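Local coordinates for AlkZ (Streptomyces sahachiroi, PDB 5UUJ), which belongs to the AlkZ-like family of DNA glycosylases, proteins of the helix-turn-helix clan, at residues P221-I224 against E225-D228; W230-L233 against N234-S237; A7-R10 against Q11-W15; Q27-A30 against S31-V34. All blocks are in the same frame, centred on the assembly; numbering follows the deposited sequence.

Contact 1. Residues P221-I224 against E225-D228; sequences PATI and ETFD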
loop_
_atom_site.group_PDB
_atom_site.type_symbol
_atom_site.label_atom_id
_atom_site.label_comp_id
_atom_site.label_asym_id
_atom_site.label_seq_id
_atom_site.Cartn_x
_atom_site.Cartn_y
_atom_site.Cartn_z
ATOM N N PRO A 221 -16.762 4.219 -0.039
ATOM C CA PRO A 221 -17.387 3.044 0.579
ATOM C C PRO A 221 -16.850 1.762 -0.049
ATOM O O PRO A 221 -16.365 1.812 -1.179
ATOM C CB PRO A 221 -18.882 3.226 0.274
ATOM C CG PRO A 221 -19.035 4.657 -0.168
ATOM C CD PRO A 221 -17.734 5.018 -0.802
ATOM N N ALA A 222 -16.925 0.642 0.664
ATOM C CA ALA A 222 -16.399 -0.615 0.147
ATOM C C ALA A 222 -17.102 -1.813 0.767
ATOM O O ALA A 222 -17.703 -1.711 1.836
ATOM C CB ALA A 222 -14.903 -0.697 0.397
ATOM N N THR A 223 -17.022 -2.946 0.079
ATOM C CA THR A 223 -17.577 -4.196 0.580
ATOM C C THR A 223 -16.537 -4.940 1.404
ATOM O O THR A 223 -15.352 -4.594 1.396
ATOM C CB THR A 223 -18.043 -5.114 -0.561
ATOM O OG1 THR A 223 -16.905 -5.546 -1.319
ATOM C CG2 THR A 223 -19.025 -4.394 -1.477
ATOM N N ILE A 224 -16.990 -5.970 2.107
ATOM C CA ILE A 224 -16.098 -6.843 2.853
ATOM C C ILE A 224 -15.118 -7.529 1.908
ATOM O O ILE A 224 -13.934 -7.654 2.218
ATOM C CB ILE A 224 -16.893 -7.897 3.646
ATOM C CG1 ILE A 224 -17.641 -7.210 4.789
ATOM C CG2 ILE A 224 -15.968 -8.998 4.191
ATOM C CD1 ILE A 224 -18.584 -8.110 5.548
ATOM N N GLU A 225 -15.618 -7.969 0.757
ATOM C CA GLU A 225 -14.790 -8.658 -0.229
ATOM C C GLU A 225 -13.663 -7.761 -0.727
ATOM O O GLU A 225 -12.514 -8.189 -0.843
ATOM C CB GLU A 225 -15.643 -9.125 -1.413
ATOM C CG GLU A 225 -14.848 -9.804 -2.520
ATOM C CD GLU A 225 -15.729 -10.389 -3.608
ATOM O OE1 GLU A 225 -16.964 -10.201 -3.549
ATOM O OE2 GLU A 225 -15.185 -11.040 -4.527
ATOM N N THR A 226 -14.010 -6.516 -1.023
ATOM C CA THR A 226 -13.050 -5.540 -1.520
ATOM C C THR A 226 -11.978 -5.260 -0.472
ATOM O O THR A 226 -10.798 -5.126 -0.801
ATOM C CB THR A 226 -13.756 -4.233 -1.914
ATOM O OG1 THR A 226 -14.630 -4.487 -3.021
ATOM C CG2 THR A 226 -12.754 -3.155 -2.300
ATOM N N PHE A 227 -12.391 -5.183 0.789
ATOM C CA PHE A 227 -11.459 -4.941 1.880
ATOM C C PHE A 227 -10.421 -6.055 1.994
ATOM O O PHE A 227 -9.221 -5.790 2.080
ATOM C CB PHE A 227 -12.207 -4.798 3.204
ATOM C CG PHE A 227 -11.310 -4.843 4.408
ATOM C CD1 PHE A 227 -10.565 -3.736 4.773
ATOM C CD2 PHE A 227 -11.206 -5.996 5.167
ATOM C CE1 PHE A 227 -9.736 -3.775 5.876
ATOM C CE2 PHE A 227 -10.379 -6.040 6.275
ATOM C CZ PHE A 227 -9.643 -4.926 6.628
ATOM N N ASP A 228 -10.885 -7.301 1.988
ATOM C CA ASP A 228 -9.998 -8.438 2.203
ATOM C C ASP A 228 -9.173 -8.726 0.949
ATOM O O ASP A 228 -8.114 -9.345 1.029
ATOM C CB ASP A 228 -10.801 -9.675 2.619
ATOM C CG ASP A 228 -9.930 -10.763 3.239
ATOM O OD1 ASP A 228 -8.937 -10.428 3.919
ATOM O OD2 ASP A 228 -10.246 -11.956 3.057
HETATM O O HOH W 1 -16.241 -2.488 -2.792
#
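Two first torsions bring the hydroxyls of Thr-223 and Thr-226 together at the start of helix 224-232. In Thr-223, OG1 stands between its own backbone N and carbonyl carbon (chi1 66°), which turns it toward the first turn of the helix. In Thr-226, OG1 lies opposite the carbonyl carbon and beside the backbone N (chi1 -65°). The two side chains cross at about a right angle, and Thr-223 OG1 lies 3.0 Å from Thr-226 OG1. A water ties the pair further. It accepts from Thr-223 N at 3.0 Å and donates to Thr-226 OG1 at 2.6 Å. Thr-223 is the N-cap residue, and the water joins its backbone N to the side chain three residues on. The helix then begins with two regular bonds: Phe-227 N gives to Thr-223 O at 3.1 Å, and Asp-228 N to Ile-224 O at 3.1 Å. Ala-222 CB packs on Thr-226 CG2 at 4.2 Å. Ala-222 and Thr-226 both touch Tyr-215 of helix 204-219, and Phe-227 meets that ring edge-to-face. Ile-224 leans on Leu-241 and Phe-245 of helix 238-248, while Pro-221 packs against strand 260-265.

Contact 2. Residues W230-L233 against N234-S237; sequences WLSL and NSTS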
loop_
_atom_site.group_PDB
_atom_site.type_symbol
_atom_site.label_atom_id
_atom_site.label_comp_id
_atom_site.label_asym_id
_atom_site.label_seq_id
_atom_site.Cartn_x
_atom_site.Cartn_y
_atom_site.Cartn_z
ATOM N N TRP A 230 -7.866 -6.219 -0.871
ATOM C CA TRP A 230 -6.782 -5.280 -0.610
ATOM C C TRP A 230 -5.848 -5.813 0.475
ATOM O O TRP A 230 -4.628 -5.768 0.332
ATOM C CB TRP A 230 -7.347 -3.919 -0.196
ATOM C CG TRP A 230 -6.348 -3.029 0.464
ATOM C CD1 TRP A 230 -5.408 -2.252 -0.149
ATOM C CD2 TRP A 230 -6.190 -2.815 1.873
ATOM N NE1 TRP A 230 -4.672 -1.571 0.790
ATOM C CE2 TRP A 230 -5.132 -1.897 2.038
ATOM C CE3 TRP A 230 -6.839 -3.309 3.009
ATOM C CZ2 TRP A 230 -4.707 -1.465 3.292
ATOM C CZ3 TRP A 230 -6.417 -2.877 4.254
ATOM C CH2 TRP A 230 -5.360 -1.964 4.386
ATOM N N LEU A 231 -6.432 -6.335 1.549
ATOM C CA LEU A 231 -5.659 -6.792 2.696
ATOM C C LEU A 231 -4.779 -7.995 2.373
ATOM O O LEU A 231 -3.584 -7.987 2.665
ATOM C CB LEU A 231 -6.592 -7.149 3.857
ATOM C CG LEU A 231 -5.911 -7.575 5.162
ATOM C CD1 LEU A 231 -5.213 -6.395 5.829
ATOM C CD2 LEU A 231 -6.916 -8.210 6.110
ATOM N N SER A 232 -5.368 -9.027 1.773
ATOM C CA SER A 232 -4.704 -10.324 1.691
ATOM C C SER A 232 -5.102 -11.167 0.482
ATOM O O SER A 232 -4.918 -12.381 0.495
ATOM C CB SER A 232 -5.001 -11.118 2.960
ATOM O OG SER A 232 -6.366 -11.489 3.001
ATOM N N LEU A 233 -5.632 -10.530 -0.557
ATOM C CA LEU A 233 -6.171 -11.252 -1.707
ATOM C C LEU A 233 -7.188 -12.293 -1.242
ATOM O O LEU A 233 -7.157 -13.451 -1.664
ATOM C CB LEU A 233 -5.048 -11.918 -2.514
ATOM C CG LEU A 233 -3.986 -10.984 -3.103
ATOM C CD1 LEU A 233 -2.922 -11.782 -3.846
ATOM C CD2 LEU A 233 -4.614 -9.954 -4.031
ATOM N N ASN A 234 -8.073 -11.863 -0.347
ATOM C CA ASN A 234 -9.169 -12.691 0.154
ATOM C C ASN A 234 -8.709 -13.975 0.848
ATOM O O ASN A 234 -9.217 -15.059 0.566
ATOM C CB ASN A 234 -10.129 -13.034 -0.989
ATOM C CG ASN A 234 -10.838 -11.806 -1.533
ATOM O OD1 ASN A 234 -11.771 -11.292 -0.915
ATOM N ND2 ASN A 234 -10.397 -11.328 -2.688
ATOM N N SER A 235 -7.763 -13.836 1.774
ATOM C CA SER A 235 -7.217 -14.980 2.499
ATOM C C SER A 235 -7.801 -15.113 3.905
ATOM O O SER A 235 -7.582 -16.122 4.576
ATOM C CB SER A 235 -5.692 -14.870 2.586
ATOM O OG SER A 235 -5.109 -14.836 1.295
ATOM N N THR A 236 -8.542 -14.103 4.354
ATOM C CA THR A 236 -9.100 -14.113 5.705
ATOM C C THR A 236 -10.384 -14.941 5.779
ATOM O O THR A 236 -11.175 -14.966 4.836
ATOM C CB THR A 236 -9.398 -12.682 6.205
ATOM O OG1 THR A 236 -8.222 -11.874 6.083
ATOM C CG2 THR A 236 -9.847 -12.695 7.665
ATOM N N SER A 237 -10.568 -15.626 6.904
ATOM C CA SER A 237 -11.805 -16.346 7.192
ATOM C C SER A 237 -13.030 -15.456 6.993
ATOM O O SER A 237 -13.140 -14.393 7.598
ATOM C CB SER A 237 -11.782 -16.879 8.625
ATOM O OG SER A 237 -13.077 -17.256 9.050
#
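The C-terminal end of helix 224-232 breaks into a tight turn, and Ser-232 and Ser-235 bind each other twice across it. Ser-235 N donates to Ser-232 OG at 3.0 Å, with an N-H...O angle of 157°. In return Ser-235 OG donates to Ser-232 O at 2.6 Å, a short bond in which the donor is tilted 18° from the carbonyl plane. Each serine thus uses its hydroxyl and one backbone atom. Ser-232 OG sits between its own backbone N and carbonyl carbon (chi1 69°), where it faces Ser-235 N. Ser-235 OG lies anti to its carbonyl carbon and beside its N, where it meets Ser-232 O. The carbon atoms also pack, with Ser-232 CB 3.8 Å from Ser-235 CB. Next to them Leu-231 CD2 approaches Thr-236 OG1 at 3.9 Å. Both Ser-232 OG and Thr-236 OG1 are hydrogen-bonded to Asp-228 OD1, one helical turn before Ser-232. That carboxylate oxygen therefore holds the two sides of the turn together. Leu-233 and Asn-234 both take left-handed helical backbone angles with positive phi, a common way to end an alpha-helix, and here the turn leads from helix 224-232 to helix 238-248.

Contact 3. Residues A7-R10 against Q11-W15; sequences ASWR and QVFAW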
loop_
_atom_site.group_PDB
_atom_site.type_symbol
_atom_site.label_atom_id
_atom_site.label_comp_id
_atom_site.label_asym_id
_atom_site.label_seq_id
_atom_site.Cartn_x
_atom_site.Cartn_y
_atom_site.Cartn_z
ATOM N N ALA A 7 -25.518 7.249 -3.142
ATOM C CA ALA A 7 -24.458 8.114 -3.640
ATOM C C ALA A 7 -24.070 7.665 -5.037
ATOM O O ALA A 7 -24.238 6.501 -5.384
ATOM C CB ALA A 7 -23.255 8.086 -2.714
ATOM N N SER A 8 -23.573 8.592 -5.844
ATOM C CA SER A 8 -23.059 8.249 -7.162
ATOM C C SER A 8 -21.588 7.878 -7.046
ATOM O O SER A 8 -20.946 8.180 -6.041
ATOM C CB SER A 8 -23.236 9.410 -8.135
ATOM O OG SER A 8 -22.372 10.478 -7.793
ATOM N N TRP A 9 -21.050 7.233 -8.074
ATOM C CA TRP A 9 -19.644 6.858 -8.058
ATOM C C TRP A 9 -18.758 8.089 -8.173
ATOM O O TRP A 9 -17.690 8.147 -7.568
ATOM C CB TRP A 9 -19.330 5.865 -9.179
ATOM C CG TRP A 9 -19.668 4.460 -8.797
ATOM C CD1 TRP A 9 -20.622 3.667 -9.357
ATOM C CD2 TRP A 9 -19.069 3.690 -7.748
ATOM N NE1 TRP A 9 -20.651 2.445 -8.727
ATOM C CE2 TRP A 9 -19.706 2.435 -7.736
ATOM C CE3 TRP A 9 -18.054 3.941 -6.819
ATOM C CZ2 TRP A 9 -19.362 1.431 -6.834
ATOM C CZ3 TRP A 9 -17.715 2.944 -5.924
ATOM C CH2 TRP A 9 -18.367 1.704 -5.939
ATOM N N ARG A 10 -19.204 9.080 -8.936
ATOM C CA ARG A 10 -18.422 10.300 -9.098
ATOM C C ARG A 10 -18.402 11.121 -7.809
ATOM O O ARG A 10 -17.454 11.859 -7.563
ATOM C CB ARG A 10 -18.955 11.125 -10.266
ATOM C CG ARG A 10 -18.517 10.567 -11.612
ATOM C CD ARG A 10 -19.051 11.364 -12.783
ATOM N NE ARG A 10 -18.446 12.689 -12.874
ATOM C CZ ARG A 10 -18.597 13.508 -13.908
ATOM N NH1 ARG A 10 -19.329 13.141 -14.953
ATOM N NH2 ARG A 10 -18.009 14.695 -13.906
ATOM N N GLN A 11 -19.435 10.988 -6.982
ATOM C CA GLN A 11 -19.370 11.519 -5.624
ATOM C C GLN A 11 -18.283 10.794 -4.836
ATOM O O GLN A 11 -17.433 11.426 -4.211
ATOM C CB GLN A 11 -20.707 11.376 -4.904
ATOM C CG GLN A 11 -21.730 12.428 -5.262
ATOM C CD GLN A 11 -22.927 12.393 -4.335
ATOM O OE1 GLN A 11 -23.659 11.401 -4.285
ATOM N NE2 GLN A 11 -23.126 13.471 -3.583
ATOM N N VAL A 12 -18.322 9.464 -4.876
ATOM C CA VAL A 12 -17.360 8.639 -4.155
ATOM C C VAL A 12 -15.931 8.954 -4.596
ATOM O O VAL A 12 -15.039 9.091 -3.762
ATOM C CB VAL A 12 -17.655 7.132 -4.357
ATOM C CG1 VAL A 12 -16.506 6.259 -3.845
ATOM C CG2 VAL A 12 -18.956 6.753 -3.654
ATOM N N PHE A 13 -15.717 9.085 -5.902
ATOM C CA PHE A 13 -14.382 9.358 -6.428
ATOM C C PHE A 13 -13.847 10.687 -5.909
ATOM O O PHE A 13 -12.691 10.781 -5.492
ATOM C CB PHE A 13 -14.389 9.369 -7.959
ATOM C CG PHE A 13 -14.772 8.056 -8.579
ATOM C CD1 PHE A 13 -14.550 6.859 -7.914
ATOM C CD2 PHE A 13 -15.360 8.020 -9.832
ATOM C CE1 PHE A 13 -14.903 5.654 -8.489
ATOM C CE2 PHE A 13 -15.716 6.814 -10.413
ATOM C CZ PHE A 13 -15.486 5.633 -9.739
ATOM N N ALA A 14 -14.695 11.712 -5.940
ATOM C CA ALA A 14 -14.314 13.032 -5.454
ATOM C C ALA A 14 -13.990 12.989 -3.963
ATOM O O ALA A 14 -13.025 13.605 -3.511
ATOM C CB ALA A 14 -15.418 14.035 -5.725
ATOM N N TRP A 15 -14.800 12.259 -3.203
ATOM C CA TRP A 15 -14.598 12.155 -1.766
ATOM C C TRP A 15 -13.293 11.424 -1.460
ATOM O O TRP A 15 -12.514 11.859 -0.611
ATOM C CB TRP A 15 -15.774 11.436 -1.104
ATOM C CG TRP A 15 -15.625 11.335 0.380
ATOM C CD1 TRP A 15 -15.924 12.297 1.300
ATOM C CD2 TRP A 15 -15.126 10.212 1.118
ATOM N NE1 TRP A 15 -15.641 11.843 2.564
ATOM C CE2 TRP A 15 -15.150 10.567 2.481
ATOM C CE3 TRP A 15 -14.661 8.945 0.760
ATOM C CZ2 TRP A 15 -14.728 9.700 3.486
ATOM C CZ3 TRP A 15 -14.244 8.083 1.762
ATOM C CH2 TRP A 15 -14.282 8.465 3.107
#
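Side-chain to backbone hydrogen bonds join Ser-8 and Gln-11 in both directions. Gln-11 N donates to Ser-8 OG at 3.1 Å, and Ser-8 N donates to Gln-11 OE1 at 3.2 Å. The second bond is fairly straight (163°) and lies in the carbonyl plane of the amide, on a lone pair. With CG beside its own N (chi1 -80°), the extended chain of Gln-11 runs back to Ser-8, and CG passes 3.3 Å from Ser-8 OG. The other end of the amide, NE2, is held by the backbone oxygen of Thr-275. These reciprocal bonds make a capping box at the N-terminus of helix 9-19, with Ser-8 as the N-cap. Trp-9 N is taken up by the carboxylate of Glu-258. Backbone bonds follow: Val-12 N to Ser-8 O, Phe-13 N to Trp-9 O at 2.7 Å, and Ala-14 N to Arg-10 O.

The apolar contacts lie round Trp-9. Its CE3 approaches Val-12 CB at 4.1 Å, and the two side chains run alongside each other in the same direction. Trp-9 CB touches Phe-13 CZ at 3.9 Å. The six-membered ring of Trp-9 and the Phe-13 ring are inclined by 25°, displaced so far that little of one lies over the other. Trp-9 O lies over one face of the Phe-13 ring, 3.1 Å above its plane. Trp-9 and Val-12 also both rest on Val-257 of strand 252-257.

Contact 4. Residues Q27-A30 against S31-V34; sequences QPSA and SDVV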
loop_
_atom_site.group_PDB
_atom_site.type_symbol
_atom_site.label_atom_id
_atom_site.label_comp_id
_atom_site.label_asym_id
_atom_site.label_seq_id
_atom_site.Cartn_x
_atom_site.Cartn_y
_atom_site.Cartn_z
ATOM N N GLN A 27 -0.366 20.422 1.756
ATOM C CA GLN A 27 1.034 20.059 1.931
ATOM C C GLN A 27 1.226 19.120 3.119
ATOM O O GLN A 27 1.852 19.480 4.113
ATOM C CB GLN A 27 1.888 21.313 2.110
ATOM C CG GLN A 27 3.378 21.066 1.937
ATOM C CD GLN A 27 3.766 20.790 0.493
ATOM O OE1 GLN A 27 3.035 21.132 -0.439
ATOM N NE2 GLN A 27 4.927 20.169 0.302
ATOM N N PRO A 28 0.687 17.901 3.013
ATOM C CA PRO A 28 0.899 16.919 4.077
ATOM C C PRO A 28 2.339 16.421 4.103
ATOM O O PRO A 28 3.006 16.398 3.068
ATOM C CB PRO A 28 -0.066 15.793 3.708
ATOM C CG PRO A 28 -0.191 15.885 2.228
ATOM C CD PRO A 28 -0.103 17.347 1.899
ATOM N N SER A 29 2.813 16.034 5.279
ATOM C CA SER A 29 4.114 15.389 5.395
ATOM C C SER A 29 4.044 14.005 4.757
ATOM O O SER A 29 2.955 13.504 4.467
ATOM C CB SER A 29 4.535 15.280 6.858
ATOM O OG SER A 29 3.720 14.350 7.548
ATOM N N ALA A 30 5.200 13.389 4.533
ATOM C CA ALA A 30 5.232 12.034 3.996
ATOM C C ALA A 30 4.529 11.070 4.950
ATOM O O ALA A 30 3.856 10.137 4.513
ATOM C CB ALA A 30 6.663 11.590 3.743
ATOM N N SER A 31 4.684 11.305 6.251
ATOM C CA SER A 31 4.025 10.482 7.264
ATOM C C SER A 31 2.511 10.646 7.206
ATOM O O SER A 31 1.776 9.675 7.379
ATOM C CB SER A 31 4.531 10.833 8.664
ATOM O OG SER A 31 5.874 10.419 8.832
ATOM N N ASP A 32 2.049 11.872 6.971
ATOM C CA ASP A 32 0.616 12.135 6.823
ATOM C C ASP A 32 0.030 11.358 5.649
ATOM O O ASP A 32 -1.052 10.780 5.761
ATOM C CB ASP A 32 0.346 13.631 6.626
ATOM C CG ASP A 32 0.610 14.449 7.876
ATOM O OD1 ASP A 32 0.593 13.874 8.986
ATOM O OD2 ASP A 32 0.828 15.671 7.746
ATOM N N VAL A 33 0.744 11.346 4.527
ATOM C CA VAL A 33 0.282 10.642 3.337
ATOM C C VAL A 33 0.272 9.126 3.557
ATOM O O VAL A 33 -0.735 8.461 3.306
ATOM C CB VAL A 33 1.157 10.978 2.109
ATOM C CG1 VAL A 33 0.759 10.128 0.903
ATOM C CG2 VAL A 33 1.037 12.448 1.772
ATOM N N VAL A 34 1.393 8.586 4.023
ATOM C CA VAL A 34 1.505 7.151 4.252
ATOM C C VAL A 34 0.467 6.687 5.268
ATOM O O VAL A 34 -0.169 5.647 5.086
ATOM C CB VAL A 34 2.921 6.771 4.735
ATOM C CG1 VAL A 34 2.982 5.309 5.186
ATOM C CG2 VAL A 34 3.926 7.013 3.630
#
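Ser-29 and Asp-32 face each other across the first turn of helix 30-36, each side chain turned to the other's backbone N. Ser-29 OG takes the position between its own N and carbonyl carbon (chi1 69°) and accepts from Asp-32 N at 3.0 Å. Asp-32 CG lies beside its own N (chi1 -70°), which swings the carboxylate back over the N-cap residue. There OD2 of Asp-32 accepts from Ser-29 N at 3.2 Å. The donor comes from above the carboxylate plane, 41° out of it. Together they form a capping box. The negative carboxylate beside the N-terminal end of the helix probably suits the helix dipole.

Next to the polar pair, the Pro-28 ring lies against the start of the helix. Its CB meets Asp-32 CB at 3.7 Å, and its CG meets Val-33 CG2 at 3.7 Å, the proline and valine side chains passing at a slant. The regular turn follows, with Val-33 N bonded to Ser-29 O at 3.1 Å and Val-34 N to Ala-30 O at 3.0 Å. Glu-67 of helix 62-69 binds both Ala-30 N and Ser-31 OG, and Ala-30 also packs on Ser-63 of that helix. Pro-28 also touches Phe-21, in the loop that follows helix 9-19.

How the contacts relate
Along the chain the order is contact 3, contact 4, contact 1 and contact 2. Contacts 1, 3 and 4 lie at helix starts, in helices 224-232, 9-19 and 30-36. Contact 2 closes the helix that contact 1 opens. Their centres are 10 Å apart, and Asp-228 joins them: it belongs to contact 1 and is bonded by residues of contact 2. Contact 3 meets contact 1 where Val-12 packs on Pro-221, although their centres are 16 Å apart. Contact 4 touches none of the others; its nearest atoms are about 9 Å from those of contact 2, across the chain's centre. Residues near the N-terminus thus pack against the loop that leads into helix 224-232, some 200 residues later.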